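ABC transporter substrate-binding protein-branched chain amino acid transport (Streptococcus pneumoniae, PDB 4GNR) binds isoleucine and probably other branched-chain amino acids, which it is thought to deliver to an ABC importer for uptake into the cell. Local coordinates at residues Val76-Gly81 / His291-Ala296; Ala31-Asp36 / Lys265-Ala270. All blocks are in the same frame, centred on the assembly; numbering follows the deposited sequence. Where two conformers were deposited one is given.

Contact 1 of 2, residues Val76-Gly81 / His291-Ala296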
loop_
_atom_site.group_PDB
_atom_site.type_symbol
_atom_site.label_atom_id
_atom_site.label_comp_id
_atom_site.label_asym_id
_atom_site.label_seq_id
_atom_site.Cartn_x
_atom_site.Cartn_y
_atom_site.Cartn_z
ATOM N N VAL A 76 -16.491 -11.568 -14.077
ATOM C CA VAL A 76 -16.592 -10.212 -13.524
ATOM C C VAL A 76 -16.179 -9.174 -14.583
ATOM O O VAL A 76 -15.435 -9.438 -15.527
ATOM C CB VAL A 76 -15.750 -10.016 -12.219
ATOM C CG1 VAL A 76 -16.132 -11.054 -11.188
ATOM C CG2 VAL A 76 -14.251 -10.035 -12.501
ATOM N N SER A 77 -16.638 -7.950 -14.365
ATOM C CA SER A 77 -16.364 -6.834 -15.295
ATOM C C SER A 77 -15.135 -5.999 -14.958
ATOM O O SER A 77 -14.656 -5.245 -15.816
ATOM C CB SER A 77 -17.583 -5.921 -15.394
ATOM O OG SER A 77 -18.686 -6.621 -15.953
ATOM N N ALA A 78 -14.648 -6.116 -13.718
ATOM C CA ALA A 78 -13.468 -5.393 -13.235
ATOM C C ALA A 78 -12.963 -6.127 -12.001
ATOM O O ALA A 78 -13.760 -6.799 -11.335
ATOM C CB ALA A 78 -13.827 -3.957 -12.873
ATOM N N VAL A 79 -11.679 -5.969 -11.697
ATOM C CA VAL A 79 -11.076 -6.587 -10.516
ATOM C C VAL A 79 -10.376 -5.485 -9.700
ATOM O O VAL A 79 -9.681 -4.647 -10.264
ATOM C CB VAL A 79 -10.043 -7.658 -10.899
ATOM C CG1 VAL A 79 -9.341 -8.236 -9.661
ATOM C CG2 VAL A 79 -10.700 -8.791 -11.705
ATOM N N VAL A 80 -10.608 -5.523 -8.384
ATOM C CA VAL A 80 -9.929 -4.644 -7.416
ATOM C C VAL A 80 -8.985 -5.541 -6.606
ATOM O O VAL A 80 -9.415 -6.561 -6.057
ATOM C CB VAL A 80 -10.900 -3.889 -6.523
ATOM C CG1 VAL A 80 -10.146 -2.908 -5.630
ATOM C CG2 VAL A 80 -11.948 -3.159 -7.342
ATOM N N GLY A 81 -7.723 -5.118 -6.494
ATOM C CA GLY A 81 -6.680 -5.922 -5.887
ATOM C C GLY A 81 -5.957 -6.721 -6.975
ATOM O O GLY A 81 -6.491 -6.894 -8.069
ATOM N N HIS A 291 -14.682 3.372 -5.907
ATOM C CA HIS A 291 -15.385 4.516 -6.495
ATOM C C HIS A 291 -14.894 4.819 -7.906
ATOM O O HIS A 291 -15.698 5.193 -8.771
ATOM C CB HIS A 291 -15.287 5.745 -5.590
ATOM C CG HIS A 291 -16.288 5.733 -4.506
ATOM N ND1 HIS A 291 -17.583 6.120 -4.752
ATOM C CD2 HIS A 291 -16.236 5.357 -3.215
ATOM C CE1 HIS A 291 -18.294 6.005 -3.651
ATOM N NE2 HIS A 291 -17.504 5.551 -2.696
ATOM N N LEU A 292 -13.598 4.711 -8.148
ATOM C CA LEU A 292 -13.059 4.941 -9.490
ATOM C C LEU A 292 -13.699 3.962 -10.491
ATOM O O LEU A 292 -14.093 4.351 -11.605
ATOM C CB LEU A 292 -11.532 4.770 -9.488
ATOM C CG LEU A 292 -10.770 5.961 -8.891
ATOM C CD1 LEU A 292 -9.376 5.576 -8.469
ATOM C CD2 LEU A 292 -10.730 7.113 -9.903
ATOM N N VAL A 293 -13.768 2.694 -10.115
ATOM C CA VAL A 293 -14.373 1.654 -10.972
ATOM C C VAL A 293 -15.872 1.908 -11.152
ATOM O O VAL A 293 -16.383 1.815 -12.275
ATOM C CB VAL A 293 -14.104 0.260 -10.417
ATOM C CG1 VAL A 293 -14.936 -0.803 -11.130
ATOM C CG2 VAL A 293 -12.600 -0.068 -10.493
ATOM N N ALA A 294 -16.585 2.198 -10.058
ATOM C CA ALA A 294 -18.026 2.420 -10.129
ATOM C C ALA A 294 -18.344 3.608 -11.034
ATOM O O ALA A 294 -19.274 3.551 -11.840
ATOM C CB ALA A 294 -18.582 2.603 -8.740
ATOM N N ASN A 295 -17.580 4.686 -10.915
ATOM C CA ASN A 295 -17.797 5.833 -11.765
ATOM C C ASN A 295 -17.543 5.458 -13.233
ATOM O O ASN A 295 -18.297 5.862 -14.120
ATOM C CB ASN A 295 -16.905 7.002 -11.339
ATOM C CG ASN A 295 -17.342 7.640 -10.053
ATOM O OD1 ASN A 295 -18.427 7.386 -9.526
ATOM N ND2 ASN A 295 -16.481 8.471 -9.523
ATOM N N ALA A 296 -16.467 4.713 -13.478
ATOM C CA ALA A 296 -16.105 4.278 -14.831
ATOM C C ALA A 296 -17.143 3.337 -15.440
ATOM O O ALA A 296 -17.271 3.252 -16.653
ATOM C CB ALA A 296 -14.731 3.641 -14.824
#
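Val-293 meets the strand with both of its methyls, one for each of two side chains spaced along it. Its CG1 lies anti to the backbone N (chi1 169°) and runs out to the methyl of Ala-78, with CG1 of Val-293 3.8 Å from CB of Ala-78. CG2, the branch anti to the carbonyl carbon, leans the other way along the strand toward Val-80; there CG2 of Val-293 and CG2 of Val-80 come to 4.5 Å, a looser touch. The small Ala-78 thus takes the closer approach, while the branched Val-80 lies two residues further along, on the same face of the strand. Both point toward the helix, whereas Val-79 between them points away and packs on Leu-102 and Asn-13. This is helix-on-sheet packing in the Rossmann-like N-terminal lobe of a type I periplasmic binding protein: 78-80 is the middle strand of a five-stranded parallel sheet of order 2-1-3-4-5, and helix 281-297 lies on one face of it. Backbone hydrogen bonds tie Ala-78 to Gly-11 of strand 7-14, and Val-79 to Ile-103 of strand 102-104 and to Pro-101 just ahead of it. Ile-10 and Ile-103, from those same neighbours, also pack against Val-293, adding to its apolar surroundings. No hydrogen bond crosses between 76-81 and 291-296, so van der Waals contact between buried methyls carries the pairing. Beyond Gly-81 the chain runs into Ala-83, Thr-84 and Ser-85 of the isoleucine pocket, and the side chain of Val-80 is about 12 Å from the bound amino acid.

Contact 2 of 2, residues Ala31-Asp36 / Lys265-Ala270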
loop_
_atom_site.group_PDB
_atom_site.type_symbol
_atom_site.label_atom_id
_atom_site.label_comp_id
_atom_site.label_asym_id
_atom_site.label_seq_id
_atom_site.Cartn_x
_atom_site.Cartn_y
_atom_site.Cartn_z
ATOM N N ALA A 31 -12.866 -1.530 0.501
ATOM C CA ALA A 31 -13.581 -1.769 -0.752
ATOM C C ALA A 31 -15.037 -2.163 -0.491
ATOM O O ALA A 31 -15.950 -1.683 -1.157
ATOM C CB ALA A 31 -12.851 -2.833 -1.565
ATOM N N GLN A 32 -15.241 -3.058 0.467
ATOM C CA GLN A 32 -16.610 -3.505 0.761
ATOM C C GLN A 32 -17.462 -2.351 1.309
ATOM O O GLN A 32 -18.662 -2.274 1.022
ATOM C CB GLN A 32 -16.609 -4.689 1.725
ATOM C CG GLN A 32 -18.004 -5.303 1.882
ATOM C CD GLN A 32 -18.507 -5.973 0.611
ATOM O OE1 GLN A 32 -17.841 -6.859 0.068
ATOM N NE2 GLN A 32 -19.698 -5.601 0.164
ATOM N N LEU A 33 -16.853 -1.471 2.118
ATOM C CA LEU A 33 -17.582 -0.305 2.635
ATOM C C LEU A 33 -18.074 0.548 1.453
ATOM O O LEU A 33 -19.229 0.985 1.429
ATOM C CB LEU A 33 -16.697 0.507 3.562
ATOM C CG LEU A 33 -17.313 1.772 4.157
ATOM C CD1 LEU A 33 -18.523 1.433 5.018
ATOM C CD2 LEU A 33 -16.258 2.566 4.912
ATOM N N ALA A 34 -17.196 0.810 0.489
ATOM C CA ALA A 34 -17.583 1.589 -0.685
ATOM C C ALA A 34 -18.732 0.894 -1.433
ATOM O O ALA A 34 -19.702 1.550 -1.826
ATOM C CB ALA A 34 -16.392 1.810 -1.594
ATOM N N VAL A 35 -18.597 -0.418 -1.679
ATOM C CA VAL A 35 -19.661 -1.146 -2.381
ATOM C C VAL A 35 -20.995 -1.010 -1.638
ATOM O O VAL A 35 -22.037 -0.755 -2.226
ATOM C CB VAL A 35 -19.299 -2.621 -2.588
ATOM C CG1 VAL A 35 -20.511 -3.388 -3.057
ATOM C CG2 VAL A 35 -18.143 -2.740 -3.567
ATOM N N ASP A 36 -20.957 -1.240 -0.336
ATOM C CA ASP A 36 -22.190 -1.171 0.468
ATOM C C ASP A 36 -22.865 0.180 0.337
ATOM O O ASP A 36 -24.095 0.273 0.209
ATOM C CB ASP A 36 -21.897 -1.518 1.924
ATOM C CG ASP A 36 -21.532 -2.990 2.133
ATOM O OD1 ASP A 36 -21.730 -3.844 1.240
ATOM O OD2 ASP A 36 -21.111 -3.271 3.261
ATOM N N LYS A 265 -12.454 12.921 6.253
ATOM C CA LYS A 265 -13.174 12.931 7.519
ATOM C C LYS A 265 -14.412 12.025 7.457
ATOM O O LYS A 265 -14.704 11.256 8.392
ATOM C CB LYS A 265 -13.563 14.356 7.925
ATOM C CG LYS A 265 -12.389 15.300 8.272
ATOM C CD LYS A 265 -12.908 16.683 8.666
ATOM C CE LYS A 265 -11.825 17.689 8.976
ATOM N NZ LYS A 265 -12.390 18.997 9.408
ATOM N N ALA A 266 -15.153 12.122 6.364
ATOM C CA ALA A 266 -16.357 11.319 6.195
ATOM C C ALA A 266 -16.017 9.833 6.178
ATOM O O ALA A 266 -16.744 9.019 6.729
ATOM C CB ALA A 266 -17.112 11.693 4.938
ATOM N N PHE A 267 -14.920 9.470 5.519
ATOM C CA PHE A 267 -14.483 8.081 5.448
ATOM C C PHE A 267 -14.050 7.560 6.807
ATOM O O PHE A 267 -14.425 6.453 7.199
ATOM C CB PHE A 267 -13.358 7.947 4.427
ATOM C CG PHE A 267 -12.671 6.610 4.455
ATOM C CD1 PHE A 267 -13.248 5.483 3.875
ATOM C CD2 PHE A 267 -11.453 6.482 5.092
ATOM C CE1 PHE A 267 -12.615 4.265 3.958
ATOM C CE2 PHE A 267 -10.818 5.267 5.155
ATOM C CZ PHE A 267 -11.402 4.164 4.593
ATOM N N LEU A 268 -13.283 8.354 7.548
ATOM C CA LEU A 268 -12.841 7.940 8.882
ATOM C C LEU A 268 -14.080 7.625 9.740
ATOM O O LEU A 268 -14.161 6.597 10.419
ATOM C CB LEU A 268 -11.986 9.046 9.511
ATOM C CG LEU A 268 -11.466 8.785 10.925
ATOM C CD1 LEU A 268 -10.606 7.548 10.957
ATOM C CD2 LEU A 268 -10.692 10.003 11.444
ATOM N N ASP A 269 -15.045 8.549 9.725
ATOM C CA ASP A 269 -16.281 8.358 10.496
ATOM C C ASP A 269 -17.049 7.103 10.045
ATOM O O ASP A 269 -17.454 6.267 10.880
ATOM C CB ASP A 269 -17.219 9.578 10.374
ATOM C CG ASP A 269 -16.679 10.839 11.067
ATOM O OD1 ASP A 269 -15.677 10.748 11.817
ATOM O OD2 ASP A 269 -17.268 11.911 10.835
ATOM N N ALA A 270 -17.192 6.944 8.728
ATOM C CA ALA A 270 -17.972 5.825 8.190
ATOM C C ALA A 270 -17.306 4.481 8.490
ATOM O O ALA A 270 -17.987 3.502 8.805
ATOM C CB ALA A 270 -18.196 5.970 6.700
#
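With chi1 at 179°, CG of Leu-33 stands anti to the backbone N and the side chain reaches straight out from its helix; chi1 of 170° at Phe-267 swings the ring back toward it, although the CB of that residue does not itself aim at 31-36. The leucine comes at the ring on a slant, and one methyl does the touching: CD2 of Leu-33 is 4.1 Å from CE1 of Phe-267. The same methyl sits against the backbone and CB of Ala-270, three residues further on, nearly one turn of the helix, with CD2 of Leu-33 4.3 Å from CB of Ala-270. Tyr-271, Lys-274 and Tyr-275 of the same helix also pack on Leu-33, while the ring of Tyr-287 meets Phe-267 with the planes about 60° apart. On the other helix Gln-32 donates from NE2 to OD1 of Asp-36 at 2.9 Å, entering from above the carboxylate plane. OD2 of Asp-36 forms a salt bridge with Lys-274, adding a charged tie between helices 21-40 and 262-275 beside the apolar one. Such helix-to-helix packing places 262-275 against the first helix of the N-terminal lobe in this type I periplasmic binding protein fold.

In the fold
From the N terminus, helix 21-40 supplies the first half of contact 2 and strand 78-80 the first half of contact 1. The chain then completes the parallel sheet, passes into the other lobe with strands 145-151 to 248-252, and returns. Helix 262-275 closes contact 2 over an interval of 228 residues; the next helix, 281-297, closes contact 1 over 209. The segments alternate, so the two closures cross instead of nesting. Together they fasten two late, consecutive helices to the first lobe, one on a helix and one on the sheet. The contacts also meet directly, with CD2 of His-291 3.9 Å from CB of Ala-34.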